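Local coordinates for protein putative RNase YutE (Bacillus subtilis subsp. subtilis str. 168, PDB 1YLM) that is probably an RNA-cleaving toxin of the HepT family, the toxic half of a putative type VII toxin-antitoxin system, and forms a homodimer, at residues Q39-L50 against L89-V100; G53-M62 against I71-V80. All blocks are in the same frame, centred on the assembly; numbering follows the deposited sequence.

Overall arrangement
Both contacts are buried and both lean on helix 32-59, contact 1 on its middle and contact 2 on its C-terminal end, with centres about 18 Å apart. Contact 1 joins packing to charge: leucine and isoleucine side chains interlock, and beside them the putative catalytic R96 is paired with E47 close to the subunit interface. Contact 2 lies farther from the centre of the chain, about 13 Å against 8 Å, is not touched by the second subunit and consists of apolar packing, flanked by the aliphatic part of E78 and the N54 amide. The two meet through helix 71-77, where M72 packs on I49 and I93 and D73 forms a salt bridge with K90.

Contact 1 of 2, residues Q39-L50 against L89-V100; sequences QRIGHLLIECIL and LKKLIAYRKTLV
The salt bridge between E47 and R96 lies at the putative active site of this HepT-like fold, where helix 32-59 carries the glutamate and the start of the RX(4)HXY motif the arginine. R96 grips the carboxylate side-on, NE to OE2 at 2.6 Å and NH2 to OE1 at 3.1 Å. The first bond arrives on the syn side of OE2, the second from above the carboxylate plane, with the two flat groups turned 42° apart. R96 reaches E47 with CG anti to its backbone N (chi1 -167°) and an extended chain to NE, while L50 CD1 lies 3.7 Å from R96 CD.

Next to this pair the packing is knobs-into-holes: I46 fits among L92, I93, R96 and L99, its CD1 3.3 Å from L92 O, and L99 fits among Q39, G42, H43 and I46, its CD1 3.6 Å from H43 N. V100 CG1 sits over one face of the H43 ring, toward NE2, in a CH-pi contact 3.8 Å from the centroid. Q101 stands where the motif name has histidine. E47 packs on Y103 of the second subunit, bringing the end of that subunit's motif to R96, consistent with a HepT-type site at the dimer interface.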
loop_
_atom_site.group_PDB
_atom_site.type_symbol
_atom_site.label_atom_id
_atom_site.label_comp_id
_atom_site.label_asym_id
_atom_site.label_seq_id
_atom_site.Cartn_x
_atom_site.Cartn_y
_atom_site.Cartn_z
ATOM N N GLN A 39 -2.926 -3.544 -9.076
ATOM C CA GLN A 39 -1.953 -2.900 -8.146
ATOM C C GLN A 39 -2.140 -3.369 -6.696
ATOM O O GLN A 39 -1.160 -3.646 -5.986
ATOM C CB GLN A 39 -2.022 -1.367 -8.231
ATOM C CG GLN A 39 -1.505 -0.811 -9.579
ATOM C CD GLN A 39 -1.834 0.653 -9.771
ATOM O OE1 GLN A 39 -2.184 1.350 -8.823
ATOM N NE2 GLN A 39 -1.697 1.131 -10.998
ATOM N N ARG A 40 -3.396 -3.466 -6.254
ATOM C CA ARG A 40 -3.655 -3.950 -4.898
ATOM C C ARG A 40 -3.195 -5.395 -4.724
ATOM O O ARG A 40 -2.552 -5.723 -3.730
ATOM C CB ARG A 40 -5.133 -3.802 -4.530
ATOM C CG ARG A 40 -5.469 -4.183 -3.077
ATOM C CD ARG A 40 -4.799 -3.272 -2.089
ATOM N NE ARG A 40 -5.160 -3.610 -0.719
ATOM C CZ ARG A 40 -4.585 -3.068 0.354
ATOM N NH1 ARG A 40 -3.593 -2.192 0.209
ATOM N NH2 ARG A 40 -4.972 -3.425 1.573
ATOM N N ILE A 41 -3.512 -6.248 -5.697
ATOM C CA ILE A 41 -3.062 -7.640 -5.673
ATOM C C ILE A 41 -1.526 -7.730 -5.568
ATOM O O ILE A 41 -0.998 -8.463 -4.707
ATOM C CB ILE A 41 -3.552 -8.436 -6.916
ATOM C CG1 ILE A 41 -5.076 -8.657 -6.842
ATOM C CG2 ILE A 41 -2.805 -9.778 -7.000
ATOM C CD1 ILE A 41 -5.657 -9.224 -8.122
ATOM N N GLY A 42 -0.824 -7.008 -6.441
ATOM C CA GLY A 42 0.655 -6.962 -6.410
ATOM C C GLY A 42 1.201 -6.589 -5.041
ATOM O O GLY A 42 2.081 -7.288 -4.487
ATOM N N HIS A 43 0.649 -5.519 -4.473
ATOM C CA HIS A 43 1.021 -5.025 -3.144
ATOM C C HIS A 43 0.788 -6.120 -2.100
ATOM O O HIS A 43 1.704 -6.460 -1.328
ATOM C CB HIS A 43 0.232 -3.752 -2.811
ATOM C CG HIS A 43 0.605 -3.125 -1.502
ATOM N ND1 HIS A 43 -0.124 -2.098 -0.939
ATOM C CD2 HIS A 43 1.638 -3.362 -0.656
ATOM C CE1 HIS A 43 0.445 -1.729 0.196
ATOM N NE2 HIS A 43 1.498 -2.502 0.407
ATOM N N LEU A 44 -0.426 -6.689 -2.102
ATOM C CA LEU A 44 -0.764 -7.756 -1.142
ATOM C C LEU A 44 0.120 -9.003 -1.248
ATOM O O LEU A 44 0.528 -9.544 -0.219
ATOM C CB LEU A 44 -2.250 -8.115 -1.212
ATOM C CG LEU A 44 -3.202 -6.971 -0.818
ATOM C CD1 LEU A 44 -4.655 -7.373 -1.073
ATOM C CD2 LEU A 44 -2.987 -6.501 0.637
ATOM N N LEU A 45 0.394 -9.466 -2.469
ATOM C CA LEU A 45 1.273 -10.629 -2.676
ATOM C C LEU A 45 2.651 -10.379 -2.042
ATOM O O LEU A 45 3.167 -11.209 -1.279
ATOM C CB LEU A 45 1.418 -10.949 -4.180
ATOM C CG LEU A 45 0.168 -11.417 -4.939
ATOM C CD1 LEU A 45 0.482 -11.637 -6.422
ATOM C CD2 LEU A 45 -0.428 -12.674 -4.302
ATOM N N ILE A 46 3.225 -9.216 -2.345
ATOM C CA ILE A 46 4.542 -8.808 -1.816
ATOM C C ILE A 46 4.540 -8.748 -0.276
ATOM O O ILE A 46 5.429 -9.318 0.377
ATOM C CB ILE A 46 4.995 -7.432 -2.410
ATOM C CG1 ILE A 46 5.268 -7.576 -3.921
ATOM C CG2 ILE A 46 6.249 -6.930 -1.669
ATOM C CD1 ILE A 46 5.434 -6.245 -4.691
ATOM N N GLU A 47 3.550 -8.056 0.295
ATOM C CA GLU A 47 3.458 -7.887 1.756
ATOM C C GLU A 47 3.308 -9.226 2.483
ATOM O O GLU A 47 3.939 -9.433 3.524
ATOM C CB GLU A 47 2.312 -6.952 2.156
ATOM C CG GLU A 47 2.505 -5.459 1.851
ATOM C CD GLU A 47 3.921 -4.951 2.117
ATOM O OE1 GLU A 47 4.304 -4.649 3.283
ATOM O OE2 GLU A 47 4.647 -4.843 1.132
ATOM N N CYS A 48 2.480 -10.118 1.931
ATOM C CA CYS A 48 2.301 -11.457 2.478
ATOM C C CYS A 48 3.625 -12.226 2.483
ATOM O O CYS A 48 3.934 -12.910 3.464
ATOM C CB CYS A 48 1.290 -12.250 1.662
ATOM S SG CYS A 48 -0.459 -11.783 1.901
ATOM N N ILE A 49 4.394 -12.120 1.397
ATOM C CA ILE A 49 5.692 -12.811 1.340
ATOM C C ILE A 49 6.649 -12.237 2.380
ATOM O O ILE A 49 7.296 -12.990 3.120
ATOM C CB ILE A 49 6.322 -12.751 -0.057
ATOM C CG1 ILE A 49 5.478 -13.561 -1.059
ATOM C CG2 ILE A 49 7.789 -13.242 -0.012
ATOM C CD1 ILE A 49 5.823 -13.222 -2.537
ATOM N N LEU A 50 6.744 -10.911 2.437
ATOM C CA LEU A 50 7.679 -10.264 3.374
ATOM C C LEU A 50 7.313 -10.527 4.829
ATOM O O LEU A 50 8.194 -10.806 5.654
ATOM C CB LEU A 50 7.735 -8.761 3.118
ATOM C CG LEU A 50 8.329 -8.362 1.759
ATOM C CD1 LEU A 50 8.281 -6.860 1.576
ATOM C CD2 LEU A 50 9.762 -8.911 1.550
ATOM N N LEU A 89 11.110 -14.566 -6.759
ATOM C CA LEU A 89 10.306 -13.785 -5.814
ATOM C C LEU A 89 10.927 -12.415 -5.553
ATOM O O LEU A 89 10.212 -11.422 -5.445
ATOM C CB LEU A 89 10.043 -14.568 -4.522
ATOM C CG LEU A 89 9.202 -15.851 -4.722
ATOM C CD1 LEU A 89 8.978 -16.594 -3.409
ATOM C CD2 LEU A 89 7.871 -15.624 -5.408
ATOM N N LYS A 90 12.255 -12.346 -5.515
ATOM C CA LYS A 90 12.943 -11.064 -5.377
ATOM C C LYS A 90 12.568 -10.070 -6.491
ATOM O O LYS A 90 12.474 -8.868 -6.246
ATOM C CB LYS A 90 14.459 -11.252 -5.357
ATOM C CG LYS A 90 15.037 -11.762 -4.024
ATOM C CD LYS A 90 16.474 -12.275 -4.228
ATOM C CE LYS A 90 17.484 -11.239 -3.845
ATOM N NZ LYS A 90 18.871 -11.776 -4.021
ATOM N N LYS A 91 12.376 -10.571 -7.707
ATOM C CA LYS A 91 12.055 -9.697 -8.849
ATOM C C LYS A 91 10.685 -9.034 -8.686
ATOM O O LYS A 91 10.517 -7.866 -9.060
ATOM C CB LYS A 91 12.138 -10.468 -10.174
ATOM C CG LYS A 91 13.562 -10.922 -10.525
ATOM C CD LYS A 91 13.574 -11.847 -11.752
ATOM C CE LYS A 91 15.028 -12.296 -12.096
ATOM N NZ LYS A 91 15.983 -11.169 -12.106
ATOM N N LEU A 92 9.725 -9.763 -8.105
ATOM C CA LEU A 92 8.424 -9.169 -7.772
ATOM C C LEU A 92 8.558 -8.185 -6.625
ATOM O O LEU A 92 8.001 -7.081 -6.668
ATOM C CB LEU A 92 7.370 -10.227 -7.402
ATOM C CG LEU A 92 6.012 -9.641 -6.948
ATOM C CD1 LEU A 92 5.321 -8.790 -8.039
ATOM C CD2 LEU A 92 5.085 -10.759 -6.487
ATOM N N ILE A 93 9.285 -8.594 -5.582
ATOM C CA ILE A 93 9.488 -7.749 -4.410
ATOM C C ILE A 93 10.105 -6.387 -4.770
ATOM O O ILE A 93 9.796 -5.361 -4.152
ATOM C CB ILE A 93 10.348 -8.505 -3.348
ATOM C CG1 ILE A 93 9.514 -9.653 -2.738
ATOM C CG2 ILE A 93 10.905 -7.542 -2.283
ATOM C CD1 ILE A 93 10.329 -10.739 -2.017
ATOM N N ALA A 94 10.966 -6.383 -5.782
ATOM C CA ALA A 94 11.593 -5.149 -6.254
ATOM C C ALA A 94 10.569 -4.111 -6.732
ATOM O O ALA A 94 10.889 -2.926 -6.812
ATOM C CB ALA A 94 12.613 -5.465 -7.350
ATOM N N TYR A 95 9.336 -4.553 -7.013
ATOM C CA TYR A 95 8.258 -3.629 -7.404
ATOM C C TYR A 95 7.595 -2.887 -6.225
ATOM O O TYR A 95 6.807 -1.966 -6.427
ATOM C CB TYR A 95 7.213 -4.336 -8.300
ATOM C CG TYR A 95 6.600 -3.406 -9.327
ATOM C CD1 TYR A 95 7.326 -3.006 -10.450
ATOM C CD2 TYR A 95 5.299 -2.900 -9.166
ATOM C CE1 TYR A 95 6.780 -2.147 -11.393
ATOM C CE2 TYR A 95 4.748 -2.010 -10.108
ATOM C CZ TYR A 95 5.495 -1.647 -11.218
ATOM O OH TYR A 95 4.981 -0.787 -12.177
ATOM N N ARG A 96 7.918 -3.288 -4.991
ATOM C CA ARG A 96 7.264 -2.740 -3.806
ATOM C C ARG A 96 7.377 -1.225 -3.725
ATOM O O ARG A 96 6.394 -0.556 -3.468
ATOM C CB ARG A 96 7.811 -3.360 -2.520
ATOM C CG ARG A 96 6.948 -3.047 -1.294
ATOM C CD ARG A 96 7.620 -3.531 -0.006
ATOM N NE ARG A 96 6.773 -3.289 1.164
ATOM C CZ ARG A 96 6.851 -2.231 1.968
ATOM N NH1 ARG A 96 7.757 -1.270 1.766
ATOM N NH2 ARG A 96 6.015 -2.134 2.997
ATOM N N LYS A 97 8.574 -0.685 -3.939
ATOM C CA LYS A 97 8.770 0.762 -3.797
ATOM C C LYS A 97 7.878 1.552 -4.761
ATOM O O LYS A 97 7.325 2.587 -4.390
ATOM C CB LYS A 97 10.250 1.141 -3.997
ATOM C CG LYS A 97 10.565 2.614 -3.762
ATOM C CD LYS A 97 12.047 2.899 -4.074
ATOM C CE LYS A 97 12.463 4.332 -3.685
ATOM N NZ LYS A 97 13.955 4.543 -3.892
ATOM N N THR A 98 7.728 1.051 -5.984
ATOM C CA THR A 98 6.828 1.669 -6.955
ATOM C C THR A 98 5.380 1.659 -6.464
ATOM O O THR A 98 4.664 2.662 -6.574
ATOM C CB THR A 98 6.934 0.990 -8.339
ATOM O OG1 THR A 98 8.287 1.115 -8.815
ATOM C CG2 THR A 98 5.988 1.664 -9.331
ATOM N N LEU A 99 4.957 0.532 -5.902
ATOM C CA LEU A 99 3.572 0.396 -5.434
ATOM C C LEU A 99 3.247 1.232 -4.205
ATOM O O LEU A 99 2.138 1.770 -4.107
ATOM C CB LEU A 99 3.235 -1.076 -5.190
ATOM C CG LEU A 99 3.005 -1.880 -6.472
ATOM C CD1 LEU A 99 3.060 -3.377 -6.152
ATOM C CD2 LEU A 99 1.665 -1.515 -7.135
ATOM N N VAL A 100 4.206 1.357 -3.278
ATOM C CA VAL A 100 3.927 1.989 -1.976
ATOM C C VAL A 100 4.465 3.411 -1.815
ATOM O O VAL A 100 3.941 4.188 -1.013
ATOM C CB VAL A 100 4.395 1.114 -0.781
ATOM C CG1 VAL A 100 3.858 -0.314 -0.933
ATOM C CG2 VAL A 100 5.900 1.122 -0.654
#

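Contact 2 of 2, residues G53-M62 against I71-V80; sequences GNDMIDGFIM and IMDILVDEKV
M62, a selenomethionine just beyond the end of helix 32-59, reaches across to helix 71-77 where a loop joins consecutive helices of the HepT-like helical fold, the two helices crossing at 52°. Its CB lies 3.8 Å from I74 CG2. From there CG runs beside the aliphatic part of E78, 3.7 Å from E78 CG. The selenium continues along the same glutamate and also touches L75 CD2 at 4.1 Å. At the tip, CE meets both E78 CB and V80 CG2. The M62 chain can span this row because it is fully extended beyond CG (chi2 177°, chi3 178°), and so it links the last turn of helix 71-77 with the Schellman motif that ends it, where K79 has positive phi and V80 N bonds back to L75 O.

Nearer the middle of the contact, I57 crosses I74 at about a right angle, with I57 CG1 3.8 Å from I74 CG2. At G53 the backbones come closest, the CA atoms of G53 and I71 being 6.1 Å apart, and the glycine CA packs directly on I71 CG2 and L75 CD1. Around these residues, P65 of the connecting loop packs on I57 and N54, while Y132 and I129 of helix 119-137 back M62 and V80. At the N54 end, I71 CD1 rests against the side-chain amide, 3.4 Å from N54 ND2.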
loop_
_atom_site.group_PDB
_atom_site.type_symbol
_atom_site.label_atom_id
_atom_site.label_comp_id
_atom_site.label_asym_id
_atom_site.label_seq_id
_atom_site.Cartn_x
_atom_site.Cartn_y
_atom_site.Cartn_z
ATOM N N GLY A 53 7.922 -14.184 5.593
ATOM C CA GLY A 53 9.384 -14.315 5.708
ATOM C C GLY A 53 9.926 -13.804 7.034
ATOM O O GLY A 53 10.692 -14.518 7.712
ATOM N N ASN A 54 9.538 -12.585 7.419
ATOM C CA ASN A 54 9.909 -12.043 8.738
ATOM C C ASN A 54 9.464 -12.947 9.881
ATOM O O ASN A 54 10.226 -13.182 10.813
ATOM C CB ASN A 54 9.341 -10.634 8.984
ATOM C CG ASN A 54 10.168 -9.531 8.336
ATOM O OD1 ASN A 54 9.609 -8.537 7.856
ATOM N ND2 ASN A 54 11.485 -9.686 8.328
ATOM N N ASP A 55 8.219 -13.423 9.835
ATOM C CA ASP A 55 7.698 -14.296 10.905
ATOM C C ASP A 55 8.486 -15.610 10.981
ATOM O O ASP A 55 8.792 -16.112 12.072
ATOM C CB ASP A 55 6.193 -14.558 10.710
ATOM C CG ASP A 55 5.348 -13.313 10.940
ATOM O OD1 ASP A 55 5.841 -12.373 11.606
ATOM O OD2 ASP A 55 4.199 -13.268 10.449
HETATM N N MSE A 56 8.820 -16.160 9.822
HETATM C CA MSE A 56 9.670 -17.366 9.734
HETATM C C MSE A 56 11.039 -17.126 10.391
HETATM O O MSE A 56 11.519 -17.896 11.219
HETATM C CB MSE A 56 9.909 -17.740 8.265
HETATM C CG MSE A 56 8.727 -18.293 7.503
HETATM SE SE MSE A 56 8.511 -20.067 7.839
HETATM C CE MSE A 56 7.494 -19.973 8.786
ATOM N N ILE A 57 11.671 -16.035 9.988
ATOM C CA ILE A 57 13.011 -15.694 10.445
ATOM C C ILE A 57 13.023 -15.469 11.962
ATOM O O ILE A 57 13.853 -16.052 12.681
ATOM C CB ILE A 57 13.509 -14.437 9.667
ATOM C CG1 ILE A 57 13.889 -14.822 8.234
ATOM C CG2 ILE A 57 14.667 -13.744 10.397
ATOM C CD1 ILE A 57 14.156 -13.599 7.311
ATOM N N ASP A 58 12.084 -14.664 12.447
ATOM C CA ASP A 58 11.964 -14.380 13.879
ATOM C C ASP A 58 11.672 -15.650 14.687
ATOM O O ASP A 58 12.329 -15.899 15.705
ATOM C CB ASP A 58 10.883 -13.334 14.158
ATOM C CG ASP A 58 11.228 -11.954 13.591
ATOM O OD1 ASP A 58 12.381 -11.719 13.142
ATOM O OD2 ASP A 58 10.322 -11.098 13.585
ATOM N N GLY A 59 10.707 -16.447 14.233
ATOM C CA GLY A 59 10.307 -17.675 14.945
ATOM C C GLY A 59 11.386 -18.754 15.000
ATOM O O GLY A 59 11.555 -19.431 16.035
ATOM N N PHE A 60 12.114 -18.924 13.887
ATOM C CA PHE A 60 13.119 -19.988 13.754
ATOM C C PHE A 60 14.552 -19.525 13.986
ATOM O O PHE A 60 15.465 -20.249 13.648
ATOM C CB PHE A 60 13.021 -20.683 12.394
ATOM C CG PHE A 60 11.816 -21.587 12.266
ATOM C CD1 PHE A 60 10.737 -21.203 11.477
ATOM C CD2 PHE A 60 11.765 -22.814 12.944
ATOM C CE1 PHE A 60 9.619 -22.015 11.347
ATOM C CE2 PHE A 60 10.647 -23.646 12.834
ATOM C CZ PHE A 60 9.571 -23.255 12.023
ATOM N N ILE A 61 14.728 -18.344 14.579
ATOM C CA ILE A 61 16.071 -17.791 14.898
ATOM C C ILE A 61 16.993 -17.868 13.693
ATOM O O ILE A 61 18.120 -18.374 13.780
ATOM C CB ILE A 61 16.777 -18.511 16.101
ATOM C CG1 ILE A 61 15.753 -19.006 17.111
ATOM C CG2 ILE A 61 17.832 -17.576 16.750
ATOM C CD1 ILE A 61 16.366 -19.801 18.269
HETATM N N MSE A 62 16.503 -17.375 12.561
HETATM C CA MSE A 62 17.326 -17.281 11.366
HETATM C C MSE A 62 18.109 -15.976 11.424
HETATM O O MSE A 62 17.832 -15.104 12.258
HETATM C CB MSE A 62 16.447 -17.329 10.109
HETATM C CG MSE A 62 15.624 -18.614 9.957
HETATM SE SE MSE A 62 14.515 -18.621 8.492
HETATM C CE MSE A 62 13.825 -20.239 8.624
ATOM N N ILE A 71 15.355 -10.611 3.148
ATOM C CA ILE A 71 14.483 -11.710 3.589
ATOM C C ILE A 71 14.579 -12.979 2.737
ATOM O O ILE A 71 14.737 -14.085 3.277
ATOM C CB ILE A 71 13.014 -11.214 3.738
ATOM C CG1 ILE A 71 12.938 -10.211 4.888
ATOM C CG2 ILE A 71 12.058 -12.379 3.979
ATOM C CD1 ILE A 71 11.660 -9.402 4.969
HETATM N N MSE A 72 14.510 -12.832 1.411
HETATM C CA MSE A 72 14.459 -14.006 0.528
HETATM C C MSE A 72 15.758 -14.777 0.550
HETATM O O MSE A 72 15.760 -16.003 0.541
HETATM C CB MSE A 72 14.121 -13.622 -0.918
HETATM C CG MSE A 72 12.723 -13.059 -1.100
HETATM SE SE MSE A 72 11.252 -14.244 -0.478
HETATM C CE MSE A 72 12.044 -15.956 -0.982
ATOM N N ASP A 73 16.858 -14.036 0.568
ATOM C CA ASP A 73 18.189 -14.616 0.635
ATOM C C ASP A 73 18.349 -15.492 1.878
ATOM O O ASP A 73 18.936 -16.560 1.817
ATOM C CB ASP A 73 19.242 -13.503 0.604
ATOM C CG ASP A 73 19.352 -12.840 -0.776
ATOM O OD1 ASP A 73 18.970 -13.484 -1.782
ATOM O OD2 ASP A 73 19.806 -11.673 -0.836
ATOM N N ILE A 74 17.785 -15.049 2.989
ATOM C CA ILE A 74 17.845 -15.827 4.235
ATOM C C ILE A 74 16.994 -17.106 4.136
ATOM O O ILE A 74 17.452 -18.200 4.498
ATOM C CB ILE A 74 17.478 -14.949 5.460
ATOM C CG1 ILE A 74 18.565 -13.879 5.692
ATOM C CG2 ILE A 74 17.271 -15.840 6.711
ATOM C CD1 ILE A 74 18.043 -12.615 6.370
ATOM N N LEU A 75 15.789 -16.983 3.575
ATOM C CA LEU A 75 14.931 -18.154 3.325
ATOM C C LEU A 75 15.588 -19.161 2.379
ATOM O O LEU A 75 15.420 -20.376 2.533
ATOM C CB LEU A 75 13.562 -17.715 2.779
ATOM C CG LEU A 75 12.724 -16.877 3.755
ATOM C CD1 LEU A 75 11.377 -16.453 3.129
ATOM C CD2 LEU A 75 12.475 -17.624 5.066
ATOM N N VAL A 76 16.350 -18.656 1.411
ATOM C CA VAL A 76 17.126 -19.520 0.526
ATOM C C VAL A 76 18.244 -20.244 1.313
ATOM O O VAL A 76 18.362 -21.468 1.227
ATOM C CB VAL A 76 17.690 -18.725 -0.687
ATOM C CG1 VAL A 76 18.718 -19.540 -1.455
ATOM C CG2 VAL A 76 16.541 -18.307 -1.615
ATOM N N ASP A 77 19.036 -19.480 2.065
ATOM C CA ASP A 77 20.102 -20.026 2.919
ATOM C C ASP A 77 19.575 -21.142 3.830
ATOM O O ASP A 77 20.244 -22.154 4.032
ATOM C CB ASP A 77 20.716 -18.930 3.796
ATOM C CG ASP A 77 21.551 -17.923 3.012
ATOM O OD1 ASP A 77 21.920 -18.186 1.837
ATOM O OD2 ASP A 77 21.843 -16.853 3.589
ATOM N N GLU A 78 18.362 -20.950 4.354
ATOM C CA GLU A 78 17.754 -21.884 5.309
ATOM C C GLU A 78 16.986 -23.003 4.618
ATOM O O GLU A 78 16.354 -23.846 5.277
ATOM C CB GLU A 78 16.855 -21.127 6.291
ATOM C CG GLU A 78 17.592 -20.232 7.245
ATOM C CD GLU A 78 18.320 -20.984 8.371
ATOM O OE1 GLU A 78 18.064 -22.191 8.573
ATOM O OE2 GLU A 78 19.148 -20.346 9.056
ATOM N N LYS A 79 17.055 -23.013 3.286
ATOM C CA LYS A 79 16.416 -24.031 2.455
ATOM C C LYS A 79 14.887 -24.088 2.636
ATOM O O LYS A 79 14.272 -25.161 2.548
ATOM C CB LYS A 79 17.057 -25.408 2.693
ATOM C CG LYS A 79 18.308 -25.680 1.852
ATOM C CD LYS A 79 19.530 -24.936 2.338
ATOM C CE LYS A 79 20.745 -25.285 1.470
ATOM N NZ LYS A 79 21.715 -24.144 1.378
ATOM N N VAL A 80 14.288 -22.928 2.900
ATOM C CA VAL A 80 12.840 -22.805 2.898
ATOM C C VAL A 80 12.317 -22.847 1.451
ATOM O O VAL A 80 11.350 -23.546 1.167
ATOM C CB VAL A 80 12.357 -21.529 3.628
ATOM C CG1 VAL A 80 10.839 -21.484 3.662
ATOM C CG2 VAL A 80 12.921 -21.462 5.051
#